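Local structure of anaphase-promoting complex subunit cut9 (Schizosaccharomyces pombe, 2XPI) at residues Ile53-Tyr58 and Trp90-Leu95; Phe121-Val126 and Lys137-Lys142. The protein serves as a tetratricopeptide-repeat subunit of the anaphase-promoting complex, the E3 ubiquitin ligase that controls passage through mitosis and G1. All blocks are in the same frame, centred on the assembly; numbering follows the deposited sequence.

Contact 1 (Ile53-Tyr58 and Trp90-Leu95); sequences ISPMTY and WRHDAL
Ser-54 reaches His-92 through a water: the bridging oxygen lies 3.0 Å from Ser-54 OG and 3.2 Å from His-92 NE2, whereas OG and NE2 themselves, 3.7 Å apart, make no direct bond. With OG anti to the backbone N (chi1 178°), the same hydroxyl accepts from Met-56 N at 3.3 Å, an ST turn that ties the serine to the 3-10 turn beginning at Pro-55. Pro-55 supplies the main apolar touch. Its CD sits over one face of the imidazole, 3.9 Å from the His-92 ring centroid and 24° off the normal, a CH-pi contact displaced toward the rim. This packs an N-terminal loop against the helix 83-96 that opens TPR 1, within the repeats that mediate homodimerization. Pro-55 CG also meets the edge of the Arg-91 guanidinium, 3.8 Å from NH2, while NH1 of that arginine is engaged in a salt bridge with Asp-119. Replacing His-92 by an alanine would probably leave Pro-55 without its aromatic face and the water without its helix-side partner. Met-56 CG approaches His-92 CD2 obliquely at 4.4 Å, and the methionine side chain also packs on Met-56 of the second subunit. Thr-57 OG1 and N both donate to Ser-54 O, closing the turn.

Contact 2 (Phe121-Val126 and Lys137-Lys142); sequences FWLAQV and KCLLTK
Apolar contacts alone join Ala-124 and its neighbour Leu-123 to Leu-139 and Leu-140; no hydrogen bond crosses between the segments. The closest methyl pair is Leu-123 CD1 and Leu-139 CD2 at 3.6 Å, where the two side chains cross at about a right angle. Leu-139 extends CG anti to its backbone N (chi1 175°), and the CD2 branch also approaches the main chain, 3.8 Å from Ala-124 N. A second cluster forms at the small residue: Ala-124 CB lies 3.8 Å from both CG and CD2 of Leu-140, with CD1 only slightly farther. The short alanine side chain thus meets the leucine fork as a whole.

The backbone geometry agrees with this packing. The segment axes approach to 9.4 Å at 163°, nearly antiparallel, with Ala-124 and Leu-139 as the nearest CA pair at 6.8 Å. No polar bond runs between the two segments; Thr-141 OG1, for example, donates to Lys-137 O of its own helix, 3.1 Å away and from above the carbonyl plane. These are the paired antiparallel helices of TPR 2, 117-129 and 133-142. Helix 100-114 meets Leu-123 and Leu-139 through Leu-111, while helix 150-162 adds Leu-155 against Ala-124 and Leu-140.

Overall arrangement
Both contacts are largely buried, and their centres lie 16 Å apart, on the same side of the chain's centre. They differ in what they join: contact 1 lays an N-terminal loop on the first TPR helix, whereas contact 2 pairs the two helices of a single repeat. Their chemistry follows suit, with a ring face, a guanidinium edge and a bridging water in the former and, across the latter, leucine and alanine side chains, leucine methyls near the backbone and no hydrogen bond. Trp-122 links them: its NE1 donates to Ile-53 O (2.9 Å, a probable hydrogen bond), and its ring meets His-92 edge-to-face and packs on Leu-95. Both also touch the second subunit, consistent with the dimerizing role of TPR 1-7.

Contact 1 (Ile53-Tyr58 and Trp90-Leu95)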
loop_
_atom_site.group_PDB
_atom_site.type_symbol
_atom_site.label_atom_id
_atom_site.label_comp_id
_atom_site.label_asym_id
_atom_site.label_seq_id
_atom_site.Cartn_x
_atom_site.Cartn_y
_atom_site.Cartn_z
ATOM N N ILE A 53 25.114 8.714 -1.884
ATOM C CA ILE A 53 24.747 8.126 -3.170
ATOM C C ILE A 53 23.754 8.982 -3.949
ATOM O O ILE A 53 23.288 8.578 -5.000
ATOM C CB ILE A 53 23.954 6.812 -2.991
ATOM C CG1 ILE A 53 24.610 5.845 -2.033
ATOM C CG2 ILE A 53 23.784 6.091 -4.317
ATOM C CD1 ILE A 53 23.742 4.617 -1.878
ATOM N N SER A 54 23.347 10.121 -3.421
ATOM C CA SER A 54 22.393 10.910 -4.170
ATOM C C SER A 54 23.065 11.428 -5.464
ATOM O O SER A 54 24.209 11.878 -5.431
ATOM C CB SER A 54 21.881 12.056 -3.313
ATOM O OG SER A 54 20.979 12.856 -4.054
ATOM N N PRO A 55 22.375 11.324 -6.609
ATOM C CA PRO A 55 22.859 11.955 -7.844
ATOM C C PRO A 55 23.172 13.427 -7.611
ATOM O O PRO A 55 24.084 13.955 -8.231
ATOM C CB PRO A 55 21.670 11.851 -8.796
ATOM C CG PRO A 55 20.820 10.738 -8.245
ATOM C CD PRO A 55 21.139 10.551 -6.806
ATOM N N MET A 56 22.441 14.077 -6.713
ATOM C CA MET A 56 22.639 15.503 -6.457
ATOM C C MET A 56 24.019 15.853 -5.911
ATOM O O MET A 56 24.271 17.018 -5.628
ATOM C CB MET A 56 21.569 16.047 -5.505
ATOM C CG MET A 56 20.161 16.051 -6.086
ATOM S SD MET A 56 20.066 17.115 -7.540
ATOM C CE MET A 56 20.202 18.713 -6.736
ATOM N N THR A 57 24.900 14.861 -5.738
ATOM C CA THR A 57 26.276 15.123 -5.284
ATOM C C THR A 57 27.097 15.700 -6.429
ATOM O O THR A 57 28.182 16.238 -6.219
ATOM C CB THR A 57 27.022 13.864 -4.784
ATOM O OG1 THR A 57 27.057 12.882 -5.828
ATOM C CG2 THR A 57 26.371 13.276 -3.512
ATOM N N TYR A 58 26.574 15.573 -7.644
ATOM C CA TYR A 58 27.209 16.148 -8.806
ATOM C C TYR A 58 27.333 17.657 -8.607
ATOM O O TYR A 58 28.224 18.292 -9.164
ATOM C CB TYR A 58 26.388 15.835 -10.051
ATOM C CG TYR A 58 25.335 16.869 -10.367
ATOM C CD1 TYR A 58 25.543 17.819 -11.370
ATOM C CD2 TYR A 58 24.141 16.906 -9.670
ATOM C CE1 TYR A 58 24.582 18.773 -11.664
ATOM C CE2 TYR A 58 23.179 17.854 -9.952
ATOM C CZ TYR A 58 23.402 18.785 -10.951
ATOM O OH TYR A 58 22.439 19.724 -11.230
ATOM N N TRP A 90 17.309 12.351 -13.789
ATOM C CA TRP A 90 15.957 12.096 -14.261
ATOM C C TRP A 90 15.268 11.016 -13.425
ATOM O O TRP A 90 14.136 11.188 -12.993
ATOM C CB TRP A 90 15.999 11.717 -15.743
ATOM C CG TRP A 90 14.692 11.378 -16.357
ATOM C CD1 TRP A 90 13.455 11.631 -15.847
ATOM C CD2 TRP A 90 14.485 10.715 -17.610
ATOM N NE1 TRP A 90 12.486 11.162 -16.704
ATOM C CE2 TRP A 90 13.093 10.592 -17.793
ATOM C CE3 TRP A 90 15.343 10.226 -18.603
ATOM C CZ2 TRP A 90 12.538 10.000 -18.924
ATOM C CZ3 TRP A 90 14.787 9.630 -19.726
ATOM C CH2 TRP A 90 13.398 9.520 -19.872
ATOM N N ARG A 91 15.947 9.897 -13.208
ATOM C CA ARG A 91 15.416 8.845 -12.356
ATOM C C ARG A 91 15.119 9.413 -10.977
ATOM O O ARG A 91 14.054 9.190 -10.418
ATOM C CB ARG A 91 16.423 7.720 -12.233
ATOM C CG ARG A 91 16.118 6.762 -11.134
ATOM C CD ARG A 91 17.365 5.948 -10.828
ATOM N NE ARG A 91 18.414 6.770 -10.233
ATOM C CZ ARG A 91 19.694 6.426 -10.204
ATOM N NH1 ARG A 91 20.061 5.281 -10.746
ATOM N NH2 ARG A 91 20.601 7.228 -9.643
ATOM N N HIS A 92 16.049 10.189 -10.440
ATOM C CA HIS A 92 15.880 10.714 -9.095
ATOM C C HIS A 92 14.613 11.551 -8.952
ATOM O O HIS A 92 13.869 11.435 -7.971
ATOM C CB HIS A 92 17.077 11.555 -8.709
ATOM C CG HIS A 92 17.274 11.674 -7.239
ATOM N ND1 HIS A 92 17.545 10.582 -6.438
ATOM C CD2 HIS A 92 17.265 12.751 -6.421
ATOM C CE1 HIS A 92 17.689 10.982 -5.189
ATOM N NE2 HIS A 92 17.524 12.293 -5.152
ATOM N N ASP A 93 14.380 12.416 -9.925
ATOM C CA ASP A 93 13.257 13.319 -9.834
ATOM C C ASP A 93 11.962 12.541 -10.035
ATOM O O ASP A 93 10.955 12.829 -9.394
ATOM C CB ASP A 93 13.398 14.456 -10.834
ATOM C CG ASP A 93 12.242 15.402 -10.780
ATOM O OD1 ASP A 93 11.454 15.422 -11.744
ATOM O OD2 ASP A 93 12.098 16.115 -9.765
ATOM N N ALA A 94 11.989 11.532 -10.895
ATOM C CA ALA A 94 10.807 10.683 -11.073
ATOM C C ALA A 94 10.352 10.083 -9.734
ATOM O O ALA A 94 9.194 10.188 -9.363
ATOM C CB ALA A 94 11.065 9.576 -12.108
ATOM N N LEU A 95 11.282 9.432 -9.048
ATOM C CA LEU A 95 11.098 8.884 -7.725
ATOM C C LEU A 95 10.423 9.926 -6.845
ATOM O O LEU A 95 9.325 9.727 -6.332
ATOM C CB LEU A 95 12.479 8.603 -7.144
ATOM C CG LEU A 95 12.813 7.250 -6.547
ATOM C CD1 LEU A 95 14.176 7.339 -5.827
ATOM C CD2 LEU A 95 11.713 6.823 -5.611
HETATM O O HOH W 1 18.582 14.543 -3.212
#

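Contact 2 (Phe121-Val126 and Lys137-Lys142)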
loop_
_atom_site.group_PDB
_atom_site.type_symbol
_atom_site.label_atom_id
_atom_site.label_comp_id
_atom_site.label_asym_id
_atom_site.label_seq_id
_atom_site.Cartn_x
_atom_site.Cartn_y
_atom_site.Cartn_z
ATOM N N PHE A 121 20.892 0.090 -6.311
ATOM C CA PHE A 121 20.206 0.560 -5.122
ATOM C C PHE A 121 18.988 1.415 -5.472
ATOM O O PHE A 121 17.873 1.168 -5.010
ATOM C CB PHE A 121 21.140 1.393 -4.248
ATOM C CG PHE A 121 20.427 2.128 -3.157
ATOM C CD1 PHE A 121 20.006 1.459 -2.010
ATOM C CD2 PHE A 121 20.144 3.478 -3.283
ATOM C CE1 PHE A 121 19.326 2.134 -0.989
ATOM C CE2 PHE A 121 19.456 4.169 -2.265
ATOM C CZ PHE A 121 19.045 3.488 -1.119
ATOM N N TRP A 122 19.219 2.438 -6.282
ATOM C CA TRP A 122 18.177 3.405 -6.583
ATOM C C TRP A 122 17.043 2.784 -7.382
ATOM O O TRP A 122 15.876 3.173 -7.220
ATOM C CB TRP A 122 18.771 4.629 -7.280
ATOM C CG TRP A 122 19.503 5.520 -6.318
ATOM C CD1 TRP A 122 20.852 5.783 -6.284
ATOM C CD2 TRP A 122 18.929 6.231 -5.218
ATOM N NE1 TRP A 122 21.137 6.636 -5.249
ATOM C CE2 TRP A 122 19.973 6.926 -4.578
ATOM C CE3 TRP A 122 17.626 6.351 -4.712
ATOM C CZ2 TRP A 122 19.755 7.741 -3.456
ATOM C CZ3 TRP A 122 17.413 7.165 -3.587
ATOM C CH2 TRP A 122 18.474 7.843 -2.978
ATOM N N LEU A 123 17.384 1.803 -8.219
ATOM C CA LEU A 123 16.376 1.072 -8.982
ATOM C C LEU A 123 15.549 0.241 -8.008
ATOM O O LEU A 123 14.315 0.222 -8.068
ATOM C CB LEU A 123 17.037 0.156 -10.001
ATOM C CG LEU A 123 16.260 -0.188 -11.273
ATOM C CD1 LEU A 123 16.503 -1.631 -11.715
ATOM C CD2 LEU A 123 14.771 0.103 -11.164
ATOM N N ALA A 124 16.248 -0.452 -7.112
ATOM C CA ALA A 124 15.612 -1.208 -6.039
ATOM C C ALA A 124 14.642 -0.338 -5.230
ATOM O O ALA A 124 13.554 -0.795 -4.867
ATOM C CB ALA A 124 16.670 -1.819 -5.136
ATOM N N GLN A 125 15.034 0.909 -4.962
ATOM C CA GLN A 125 14.204 1.865 -4.228
ATOM C C GLN A 125 12.851 2.044 -4.875
ATOM O O GLN A 125 11.811 2.059 -4.198
ATOM C CB GLN A 125 14.871 3.227 -4.199
ATOM C CG GLN A 125 15.672 3.502 -2.961
ATOM C CD GLN A 125 14.781 3.782 -1.792
ATOM O OE1 GLN A 125 14.633 4.927 -1.367
ATOM N NE2 GLN A 125 14.151 2.742 -1.277
ATOM N N VAL A 126 12.874 2.195 -6.196
ATOM C CA VAL A 126 11.658 2.396 -6.960
ATOM C C VAL A 126 10.732 1.202 -6.731
ATOM O O VAL A 126 9.540 1.362 -6.428
ATOM C CB VAL A 126 11.967 2.620 -8.484
ATOM C CG1 VAL A 126 10.695 2.770 -9.282
ATOM C CG2 VAL A 126 12.880 3.841 -8.691
ATOM N N LYS A 137 14.322 -7.269 -3.788
ATOM C CA LYS A 137 15.171 -8.242 -3.118
ATOM C C LYS A 137 15.960 -8.984 -4.178
ATOM O O LYS A 137 17.191 -9.057 -4.100
ATOM C CB LYS A 137 14.363 -9.226 -2.256
ATOM C CG LYS A 137 15.216 -10.238 -1.502
ATOM C CD LYS A 137 14.657 -11.680 -1.632
ATOM C CE LYS A 137 15.114 -12.406 -2.917
ATOM N NZ LYS A 137 14.108 -12.457 -4.052
ATOM N N CYS A 138 15.267 -9.510 -5.188
ATOM C CA CYS A 138 15.959 -10.303 -6.192
ATOM C C CYS A 138 17.038 -9.451 -6.862
ATOM O O CYS A 138 18.180 -9.871 -6.995
ATOM C CB CYS A 138 14.993 -10.937 -7.200
ATOM S SG CYS A 138 15.721 -12.348 -8.247
ATOM N N LEU A 139 16.695 -8.237 -7.262
ATOM C CA LEU A 139 17.644 -7.418 -7.989
ATOM C C LEU A 139 18.938 -7.210 -7.176
ATOM O O LEU A 139 20.044 -7.291 -7.713
ATOM C CB LEU A 139 16.986 -6.097 -8.347
ATOM C CG LEU A 139 17.882 -5.061 -9.006
ATOM C CD1 LEU A 139 18.070 -5.415 -10.472
ATOM C CD2 LEU A 139 17.279 -3.678 -8.855
ATOM N N LEU A 140 18.790 -6.959 -5.877
ATOM C CA LEU A 140 19.929 -6.719 -4.995
ATOM C C LEU A 140 20.673 -8.010 -4.626
ATOM O O LEU A 140 21.798 -7.967 -4.139
ATOM C CB LEU A 140 19.463 -5.992 -3.726
ATOM C CG LEU A 140 18.878 -4.592 -3.887
ATOM C CD1 LEU A 140 18.446 -4.061 -2.545
ATOM C CD2 LEU A 140 19.888 -3.649 -4.536
ATOM N N THR A 141 20.034 -9.151 -4.857
ATOM C CA THR A 141 20.637 -10.455 -4.594
ATOM C C THR A 141 21.461 -10.953 -5.780
ATOM O O THR A 141 22.553 -11.493 -5.614
ATOM C CB THR A 141 19.553 -11.506 -4.286
ATOM O OG1 THR A 141 19.025 -11.278 -2.974
ATOM C CG2 THR A 141 20.133 -12.906 -4.347
ATOM N N LYS A 142 20.913 -10.762 -6.976
ATOM C CA LYS A 142 21.483 -11.287 -8.211
ATOM C C LYS A 142 23.013 -11.279 -8.254
ATOM O O LYS A 142 23.642 -12.334 -8.374
ATOM C CB LYS A 142 20.918 -10.529 -9.424
#